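Local coordinates for protein pyruvate kinase (PDB 3GG8) that catalyses the final step of glycolysis, transferring the phosphoryl group of phosphoenolpyruvate to ADP to yield pyruvate and ATP, at residues Asp212-Asn215 / Phe216-Met220; Arg237-Arg240 / Gly241-Pro245; His467-Arg470 / Asn471-Val475. All coordinates share one frame; numbering follows the deposited sequence. Where two conformers were deposited one is given.

Interaction 1 (Asp212-Asn215 / Phe216-Met220); sequences DILN and FGIPM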
ATOM      1  N   ASP C 212     -48.634 -11.372  16.832  1.00 33.77           N
ATOM      2  CA  ASP C 212     -47.657 -10.670  17.644  1.00 33.55           C
ATOM      3  C   ASP C 212     -47.038  -9.470  16.932  1.00 33.41           C
ATOM      4  O   ASP C 212     -46.825  -8.432  17.542  1.00 34.25           O
ATOM      5  CB  ASP C 212     -46.570 -11.634  18.092  1.00 34.14           C
ATOM      6  CG  ASP C 212     -47.110 -12.757  18.973  1.00 34.53           C
ATOM      7  OD1 ASP C 212     -48.180 -12.585  19.585  1.00 35.70           O
ATOM      8  OD2 ASP C 212     -46.446 -13.804  19.065  1.00 36.90           O
ATOM      9  N   ILE C 213     -46.749  -9.601  15.643  1.00 32.90           N
ATOM     10  CA  ILE C 213     -46.188  -8.480  14.881  1.00 32.72           C
ATOM     11  C   ILE C 213     -47.200  -7.339  14.673  1.00 32.81           C
ATOM     12  O   ILE C 213     -46.879  -6.162  14.903  1.00 32.85           O
ATOM     13  CB  ILE C 213     -45.626  -8.952  13.517  1.00 33.39           C
ATOM     14  CG1 ILE C 213     -44.325  -9.741  13.739  1.00 31.48           C
ATOM     15  CG2 ILE C 213     -45.416  -7.762  12.553  1.00 32.34           C
ATOM     16  CD1 ILE C 213     -43.940 -10.655  12.561  1.00 32.20           C
ATOM     17  N   LEU C 214     -48.409  -7.693  14.258  1.00 31.96           N
ATOM     18  CA  LEU C 214     -49.407  -6.699  13.880  1.00 32.62           C
ATOM     19  C   LEU C 214     -50.147  -6.116  15.081  1.00 32.63           C
ATOM     20  O   LEU C 214     -50.370  -4.911  15.137  1.00 32.71           O
ATOM     21  CB  LEU C 214     -50.425  -7.284  12.889  1.00 31.92           C
ATOM     22  CG  LEU C 214     -49.999  -7.814  11.508  1.00 33.33           C
ATOM     23  CD1 LEU C 214     -51.220  -8.435  10.793  1.00 31.01           C
ATOM     24  CD2 LEU C 214     -49.375  -6.726  10.623  1.00 33.51           C
ATOM     25  N   ASN C 215     -50.539  -6.976  16.025  1.00 32.52           N
ATOM     26  CA  ASN C 215     -51.375  -6.543  17.131  1.00 32.51           C
ATOM     27  C   ASN C 215     -50.639  -6.224  18.428  1.00 32.97           C
ATOM     28  O   ASN C 215     -51.243  -5.701  19.369  1.00 33.32           O
ATOM     29  CB  ASN C 215     -52.552  -7.502  17.314  1.00 32.56           C
ATOM     30  CG  ASN C 215     -53.408  -7.594  16.058  1.00 31.59           C
ATOM     31  OD1 ASN C 215     -53.737  -8.680  15.580  1.00 31.47           O
ATOM     32  ND2 ASN C 215     -53.733  -6.447  15.497  1.00 28.65           N
ATOM     33  N   PHE C 216     -49.330  -6.480  18.455  1.00 32.71           N
ATOM     34  CA  PHE C 216     -48.506  -5.984  19.525  1.00 32.69           C
ATOM     35  C   PHE C 216     -47.389  -5.084  18.980  1.00 33.17           C
ATOM     36  O   PHE C 216     -47.362  -3.883  19.286  1.00 33.36           O
ATOM     37  CB  PHE C 216     -47.928  -7.121  20.370  1.00 32.54           C
ATOM     38  CG  PHE C 216     -47.296  -6.649  21.662  1.00 32.23           C
ATOM     39  CD1 PHE C 216     -48.014  -6.709  22.864  1.00 30.90           C
ATOM     40  CD2 PHE C 216     -46.005  -6.140  21.671  1.00 29.74           C
ATOM     41  CE1 PHE C 216     -47.439  -6.271  24.055  1.00 30.94           C
ATOM     42  CE2 PHE C 216     -45.413  -5.691  22.853  1.00 31.65           C
ATOM     43  CZ  PHE C 216     -46.135  -5.757  24.057  1.00 30.36           C
ATOM     44  N   GLY C 217     -46.485  -5.669  18.181  1.00 33.28           N
ATOM     45  CA  GLY C 217     -45.282  -4.984  17.671  1.00 33.02           C
ATOM     46  C   GLY C 217     -45.553  -3.564  17.179  1.00 32.92           C
ATOM     47  O   GLY C 217     -44.892  -2.617  17.606  1.00 32.76           O
ATOM     48  N   ILE C 218     -46.552  -3.421  16.307  1.00 32.52           N
ATOM     49  CA  ILE C 218     -46.927  -2.112  15.749  1.00 31.98           C
ATOM     50  C   ILE C 218     -47.492  -1.116  16.793  1.00 32.39           C
ATOM     51  O   ILE C 218     -46.890  -0.057  16.978  1.00 31.75           O
ATOM     52  CB  ILE C 218     -47.869  -2.237  14.493  1.00 31.73           C
ATOM     53  CG1 ILE C 218     -47.095  -2.804  13.284  1.00 31.86           C
ATOM     54  CG2 ILE C 218     -48.549  -0.883  14.163  1.00 31.01           C
ATOM     55  CD1 ILE C 218     -47.921  -2.884  11.951  1.00 30.94           C
ATOM     56  N   PRO C 219     -48.638  -1.446  17.469  1.00 32.52           N
ATOM     57  CA  PRO C 219     -49.233  -0.433  18.365  1.00 33.06           C
ATOM     58  C   PRO C 219     -48.489  -0.196  19.676  1.00 33.40           C
ATOM     59  O   PRO C 219     -48.735   0.829  20.316  1.00 33.58           O
ATOM     60  CB  PRO C 219     -50.632  -0.986  18.658  1.00 32.84           C
ATOM     61  CG  PRO C 219     -50.479  -2.460  18.550  1.00 33.14           C
ATOM     62  CD  PRO C 219     -49.441  -2.680  17.455  1.00 32.50           C
ATOM     63  N   MET C 220     -47.611  -1.127  20.071  1.00 33.77           N
ATOM     64  CA  MET C 220     -46.870  -1.013  21.336  1.00 34.26           C
ATOM     65  C   MET C 220     -45.536  -0.290  21.194  1.00 34.46           C
ATOM     66  O   MET C 220     -44.780  -0.193  22.169  1.00 34.56           O
ATOM     67  CB  MET C 220     -46.659  -2.390  21.998  1.00 34.00           C
ATOM     68  CG  MET C 220     -47.936  -2.983  22.633  1.00 35.45           C
ATOM     69  SD  MET C 220     -48.585  -2.092  24.070  1.00 36.03           S
ATOM     70  CE  MET C 220     -47.100  -1.907  25.022  1.00 36.99           C
TER
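From D212 to I218 the backbone widens into a pi-type turn, with bonds that span five residues. G217 N donates to D212 O at 2.9 Å and almost straight (175°), while I218 N reaches I213 O at 3.1 Å. D212 O also receives a weak bond from F216 N, whereas G217 N makes a poor angle with I213 O and gives it no bond. P219 has no N-H to continue the pattern, and its CD instead sits 3.3 Å from L214 O while its CG lies against N215 O. The side chains of L214 and I218 touch lightly through CD2 and CD1, 4.3 Å apart. CB of F216 lies against D212 O, and its CG, anti to its own N (chi1 -168°), places the ring among M220, F69 and H74. M220 CG covers one face, 3.4 Å above the ring centre, and F69 and H74 meet the ring in edge-to-face contacts. The carboxylate of D212 is held by a hydrogen bond from H74 and a salt bridge to K208. Such a widened turn, with a proline that offers no N-H, lies near the C-terminal end of helix 207-217 of the (beta/alpha)8 barrel, ahead of strand 224-227.

Interaction 2 (Arg237-Arg240 / Gly241-Pro245); sequences RYIR and GLLGP
I239 O accepts the shortest bond here, from L243 N at 2.8 Å, and the donor lies nearly on line with the carbonyl. Aliphatic carbon packs the same oxygen: CB of L242 lies 3.2 Å from I239 O, and CG of L243 a little farther. Helical bonds also join G241 to R237 and L242 to Y238, and the last runs from G244 N to R240 O at 3.3 Å. Beyond it G244, with positive phi (65°), takes the chain out of the helix. One turn apart, I239 and L243 run alongside each other, CG2 of I239 against CD1 of L243 at 3.9 Å. Y238 and L242 meet at a slant instead: L242, its chi1 of -140° well away from a staggered value, brings CD1 within 3.8 Å of CZ of Y238 and CD2 near CE2. The chemistry is therefore divided around helix 233-243. Isoleucine and leucine pack toward I205, I250 and I252, the last on strand 251-256, whereas R237 is tied by salt bridges to E267 and E271 of helix 265-271 and to D234 of its own helix, and R240 NH2, in the conformer given, reaches the carbonyl of E271.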
ATOM      1  N   ARG C 237     -39.170 -10.596   3.037  1.00 33.84           N
ATOM      2  CA  ARG C 237     -40.129  -9.893   2.169  1.00 34.03           C
ATOM      3  C   ARG C 237     -41.555 -10.028   2.704  1.00 34.03           C
ATOM      4  O   ARG C 237     -42.370  -9.096   2.605  1.00 34.35           O
ATOM      5  CB  ARG C 237     -40.047 -10.406   0.713  1.00 33.84           C
ATOM      6  CG  ARG C 237     -38.750 -10.021  -0.001  1.00 34.07           C
ATOM      7  CD  ARG C 237     -38.744 -10.340  -1.490  1.00 34.18           C
ATOM      8  NE  ARG C 237     -38.292 -11.702  -1.769  1.00 37.30           N
ATOM      9  CZ  ARG C 237     -37.015 -12.089  -1.865  1.00 36.99           C
ATOM     10  NH1 ARG C 237     -36.018 -11.230  -1.707  1.00 36.45           N
ATOM     11  NH2 ARG C 237     -36.731 -13.352  -2.116  1.00 37.24           N
ATOM     12  N   TYR C 238     -41.844 -11.194   3.268  1.00 33.96           N
ATOM     13  CA  TYR C 238     -43.152 -11.483   3.832  1.00 34.20           C
ATOM     14  C   TYR C 238     -43.459 -10.605   5.038  1.00 33.54           C
ATOM     15  O   TYR C 238     -44.540 -10.016   5.111  1.00 32.77           O
ATOM     16  CB  TYR C 238     -43.289 -12.977   4.177  1.00 35.02           C
ATOM     17  CG  TYR C 238     -44.614 -13.287   4.813  1.00 36.96           C
ATOM     18  CD1 TYR C 238     -45.804 -13.102   4.110  1.00 39.27           C
ATOM     19  CD2 TYR C 238     -44.685 -13.727   6.126  1.00 37.46           C
ATOM     20  CE1 TYR C 238     -47.038 -13.362   4.707  1.00 40.15           C
ATOM     21  CE2 TYR C 238     -45.901 -13.989   6.729  1.00 38.85           C
ATOM     22  CZ  TYR C 238     -47.070 -13.803   6.025  1.00 38.67           C
ATOM     23  OH  TYR C 238     -48.278 -14.064   6.635  1.00 39.14           O
ATOM     24  N   ILE C 239     -42.500 -10.500   5.971  1.00 32.84           N
ATOM     25  CA  ILE C 239     -42.659  -9.603   7.114  1.00 32.47           C
ATOM     26  C   ILE C 239     -42.806  -8.124   6.694  1.00 32.45           C
ATOM     27  O   ILE C 239     -43.655  -7.408   7.240  1.00 31.95           O
ATOM     28  CB  ILE C 239     -41.534  -9.747   8.145  1.00 32.42           C
ATOM     29  CG1 ILE C 239     -41.446 -11.194   8.635  1.00 32.26           C
ATOM     30  CG2 ILE C 239     -41.782  -8.787   9.322  1.00 32.22           C
ATOM     31  CD1 ILE C 239     -40.081 -11.619   9.065  1.00 30.41           C
ATOM     32  N   ARG C 240     -41.994  -7.684   5.727  1.00 32.35           N
ATOM     33  CA  ARG C 240     -42.061  -6.308   5.248  0.50 32.46           C
ATOM     34  C   ARG C 240     -43.431  -5.948   4.664  1.00 32.48           C
ATOM     35  O   ARG C 240     -43.944  -4.852   4.911  1.00 32.65           O
ATOM     36  CB  ARG C 240     -40.956  -6.022   4.236  0.50 32.51           C
ATOM     37  CG  ARG C 240     -40.905  -4.575   3.793  0.50 32.55           C
ATOM     38  CD  ARG C 240     -39.570  -4.226   3.191  0.50 33.38           C
ATOM     39  NE  ARG C 240     -38.506  -4.156   4.191  0.50 33.24           N
ATOM     40  CZ  ARG C 240     -37.456  -4.967   4.224  0.50 33.59           C
ATOM     41  NH1 ARG C 240     -36.533  -4.811   5.165  0.50 32.25           N
ATOM     42  NH2 ARG C 240     -37.327  -5.927   3.306  0.50 34.40           N
ATOM     43  N   GLY C 241     -44.031  -6.863   3.910  1.00 32.64           N
ATOM     44  CA  GLY C 241     -45.359  -6.628   3.351  1.00 33.17           C
ATOM     45  C   GLY C 241     -46.424  -6.681   4.428  1.00 33.94           C
ATOM     46  O   GLY C 241     -47.422  -5.951   4.379  1.00 34.23           O
ATOM     47  N   LEU C 242     -46.207  -7.565   5.400  1.00 34.54           N
ATOM     48  CA  LEU C 242     -47.056  -7.680   6.584  1.00 34.66           C
ATOM     49  C   LEU C 242     -47.075  -6.370   7.355  1.00 34.85           C
ATOM     50  O   LEU C 242     -48.144  -5.880   7.710  1.00 34.81           O
ATOM     51  CB  LEU C 242     -46.519  -8.783   7.482  1.00 34.50           C
ATOM     52  CG  LEU C 242     -47.400  -9.767   8.220  1.00 35.21           C
ATOM     53  CD1 LEU C 242     -48.392 -10.430   7.251  1.00 35.63           C
ATOM     54  CD2 LEU C 242     -46.497 -10.798   8.893  1.00 34.91           C
ATOM     55  N   LEU C 243     -45.886  -5.813   7.595  1.00 34.92           N
ATOM     56  CA  LEU C 243     -45.717  -4.585   8.370  1.00 35.23           C
ATOM     57  C   LEU C 243     -46.463  -3.395   7.735  1.00 36.01           C
ATOM     58  O   LEU C 243     -47.071  -2.572   8.436  1.00 35.97           O
ATOM     59  CB  LEU C 243     -44.227  -4.272   8.542  1.00 34.94           C
ATOM     60  CG  LEU C 243     -43.457  -5.047   9.629  1.00 34.70           C
ATOM     61  CD1 LEU C 243     -41.960  -4.865   9.507  1.00 34.57           C
ATOM     62  CD2 LEU C 243     -43.924  -4.654  11.054  1.00 33.29           C
ATOM     63  N   GLY C 244     -46.398  -3.304   6.410  1.00 36.22           N
ATOM     64  CA  GLY C 244     -47.171  -2.325   5.661  1.00 36.24           C
ATOM     65  C   GLY C 244     -46.764  -0.903   5.958  1.00 36.24           C
ATOM     66  O   GLY C 244     -45.739  -0.674   6.605  1.00 36.19           O
ATOM     67  N   PRO C 245     -47.555   0.067   5.471  1.00 36.34           N
ATOM     68  CA  PRO C 245     -47.308   1.484   5.766  1.00 36.55           C
ATOM     69  C   PRO C 245     -47.414   1.820   7.259  1.00 36.60           C
ATOM     70  O   PRO C 245     -46.638   2.636   7.756  1.00 36.84           O
ATOM     71  CB  PRO C 245     -48.412   2.211   4.977  1.00 36.15           C
ATOM     72  CG  PRO C 245     -48.834   1.242   3.935  1.00 36.08           C
ATOM     73  CD  PRO C 245     -48.711  -0.107   4.573  1.00 36.38           C
TER

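Interaction 3 (His467-Arg470 / Asn471-Val475); sequences HVIR and NAIVV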
ATOM      1  N   HIS C 467     -27.294  25.749  13.010  1.00 35.88           N
ATOM      2  CA  HIS C 467     -27.916  25.786  14.332  1.00 35.35           C
ATOM      3  C   HIS C 467     -27.803  24.450  15.075  1.00 35.58           C
ATOM      4  O   HIS C 467     -27.381  24.418  16.245  1.00 35.69           O
ATOM      5  CB  HIS C 467     -29.381  26.185  14.216  1.00 35.17           C
ATOM      6  CG  HIS C 467     -29.599  27.652  14.011  1.00 35.02           C
ATOM      7  ND1 HIS C 467     -28.719  28.453  13.316  1.00 35.10           N
ATOM      8  CD2 HIS C 467     -30.613  28.459  14.394  1.00 35.26           C
ATOM      9  CE1 HIS C 467     -29.173  29.691  13.291  1.00 35.50           C
ATOM     10  NE2 HIS C 467     -30.323  29.722  13.935  1.00 36.22           N
ATOM     11  N   VAL C 468     -28.172  23.358  14.396  1.00 34.98           N
ATOM     12  CA  VAL C 468     -28.120  22.021  14.987  1.00 34.85           C
ATOM     13  C   VAL C 468     -26.684  21.689  15.401  1.00 34.87           C
ATOM     14  O   VAL C 468     -26.461  21.235  16.516  1.00 34.94           O
ATOM     15  CB  VAL C 468     -28.701  20.924  14.038  1.00 34.65           C
ATOM     16  CG1 VAL C 468     -28.274  19.530  14.484  1.00 35.15           C
ATOM     17  CG2 VAL C 468     -30.187  20.988  14.006  1.00 33.52           C
ATOM     18  N   ILE C 469     -25.730  21.930  14.502  1.00 34.83           N
ATOM     19  CA  ILE C 469     -24.296  21.786  14.799  1.00 35.41           C
ATOM     20  C   ILE C 469     -23.826  22.691  15.957  1.00 35.26           C
ATOM     21  O   ILE C 469     -23.130  22.223  16.859  1.00 35.22           O
ATOM     22  CB  ILE C 469     -23.421  22.005  13.533  1.00 35.68           C
ATOM     23  CG1 ILE C 469     -23.644  20.866  12.528  1.00 37.03           C
ATOM     24  CG2 ILE C 469     -21.928  22.125  13.893  1.00 36.20           C
ATOM     25  CD1 ILE C 469     -23.323  21.240  11.091  1.00 39.86           C
ATOM     26  N   ARG C 470     -24.210  23.969  15.942  1.00 35.21           N
ATOM     27  CA  ARG C 470     -23.869  24.876  17.043  1.00 35.44           C
ATOM     28  C   ARG C 470     -24.383  24.336  18.377  1.00 34.93           C
ATOM     29  O   ARG C 470     -23.666  24.348  19.374  1.00 35.22           O
ATOM     30  CB  ARG C 470     -24.429  26.275  16.810  1.00 36.00           C
ATOM     31  CG  ARG C 470     -23.397  27.349  16.481  1.00 38.50           C
ATOM     32  CD  ARG C 470     -23.221  27.522  14.979  1.00 41.20           C
ATOM     33  NE  ARG C 470     -23.420  28.908  14.561  1.00 41.44           N
ATOM     34  CZ  ARG C 470     -24.488  29.356  13.894  1.00 43.10           C
ATOM     35  NH1 ARG C 470     -25.471  28.530  13.553  1.00 44.06           N
ATOM     36  NH2 ARG C 470     -24.580  30.638  13.561  1.00 41.84           N
ATOM     37  N   ASN C 471     -25.616  23.842  18.380  1.00 34.48           N
ATOM     38  CA  ASN C 471     -26.256  23.368  19.602  1.00 34.48           C
ATOM     39  C   ASN C 471     -25.570  22.134  20.174  1.00 34.47           C
ATOM     40  O   ASN C 471     -25.357  22.039  21.392  1.00 34.66           O
ATOM     41  CB  ASN C 471     -27.749  23.094  19.353  1.00 34.53           C
ATOM     42  CG  ASN C 471     -28.503  22.727  20.621  1.00 34.46           C
ATOM     43  OD1 ASN C 471     -28.717  23.560  21.516  1.00 34.22           O
ATOM     44  ND2 ASN C 471     -28.933  21.478  20.692  1.00 34.30           N
ATOM     45  N   ALA C 472     -25.214  21.209  19.282  1.00 33.53           N
ATOM     46  CA  ALA C 472     -24.585  19.969  19.660  1.00 33.51           C
ATOM     47  C   ALA C 472     -23.241  20.226  20.342  1.00 33.65           C
ATOM     48  O   ALA C 472     -22.947  19.617  21.373  1.00 33.58           O
ATOM     49  CB  ALA C 472     -24.399  19.083  18.437  1.00 33.23           C
ATOM     50  N   ILE C 473     -22.448  21.140  19.770  1.00 33.27           N
ATOM     51  CA  ILE C 473     -21.092  21.431  20.264  1.00 32.71           C
ATOM     52  C   ILE C 473     -21.114  22.103  21.633  1.00 32.72           C
ATOM     53  O   ILE C 473     -20.334  21.731  22.517  1.00 32.74           O
ATOM     54  CB  ILE C 473     -20.294  22.325  19.286  1.00 32.78           C
ATOM     55  CG1 ILE C 473     -20.101  21.632  17.932  1.00 31.74           C
ATOM     56  CG2 ILE C 473     -18.948  22.763  19.909  1.00 32.77           C
ATOM     57  CD1 ILE C 473     -19.421  22.539  16.868  1.00 32.17           C
ATOM     58  N   VAL C 474     -21.999  23.089  21.799  1.00 32.42           N
ATOM     59  CA  VAL C 474     -22.147  23.796  23.070  1.00 32.50           C
ATOM     60  C   VAL C 474     -22.726  22.867  24.135  1.00 32.56           C
ATOM     61  O   VAL C 474     -22.280  22.895  25.284  1.00 32.04           O
ATOM     62  CB  VAL C 474     -23.008  25.076  22.938  1.00 32.51           C
ATOM     63  CG1 VAL C 474     -23.165  25.780  24.291  1.00 32.54           C
ATOM     64  CG2 VAL C 474     -22.377  26.028  21.928  1.00 33.97           C
ATOM     65  N   VAL C 475     -23.700  22.032  23.758  1.00 32.94           N
ATOM     66  CA  VAL C 475     -24.194  21.015  24.694  1.00 33.17           C
ATOM     67  C   VAL C 475     -23.042  20.087  25.102  1.00 33.71           C
ATOM     68  O   VAL C 475     -22.807  19.881  26.296  1.00 33.64           O
ATOM     69  CB  VAL C 475     -25.410  20.208  24.162  1.00 33.26           C
ATOM     70  CG1 VAL C 475     -25.575  18.905  24.940  1.00 32.53           C
ATOM     71  CG2 VAL C 475     -26.676  21.025  24.265  1.00 31.47           C
TER
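The backbone between H467 and V474 is regular alpha helix, with four successive bonds from each N-H to the carbonyl four residues earlier, the shortest from N471 N to H467 O at 2.8 Å and the straightest from V474 N to R470 O (168°). I469 and I473 keep in step along one flank, CG2 of I469 3.9 Å from CD1 of I473. Because I473 sets CG1 anti to its carbonyl carbon (chi1 -62°), this branch folds back along the helix and rests 3.3 Å from I469 O. The R470 chain bends at chi2 and chi3 and doubles back past its own turn, so that NH1 makes a weak bond to H467 ND1 at 3.3 Å. ND1 lies off the guanidinium plane, whereas the backbone N of H467 sits at the guanidinium edge and in plane. V468, I469 and A472 face the sheet, meeting L414 and L416 of strand 412-416 and L438 of strand 435-439. A helix with an aliphatic face laid on parallel strands, here with H467 and R470 on the exposed side, is characteristic of alpha/beta layering. In this C-terminal domain helix 465-478 links strand 454-458 to strand 487-494.

How the interactions relate
Interactions 1 and 2 belong to successive helices of the barrel, 207-217 and 233-243, and touch directly: CD2 of L214 lies 3.3 Å from L242 O, and CG2 of I213 meets CD2 of L243 at 3.8 Å. Interaction 3 stands apart in the alpha/beta domain, its centre about 36 and 38 Å from theirs. All three are partly buried. Interactions 2 and 3 mostly turn aliphatic side chains inward, while interaction 1 also buries a carboxylate held by H74 and K208. They differ in how the helix is treated. Interaction 1 widens it near its end, interaction 2 closes it at a glycine, and interaction 3 is uninterrupted mid-helix. Salt bridges serve the two barrel helices, whereas interaction 3 adds a weak arginine-histidine bond.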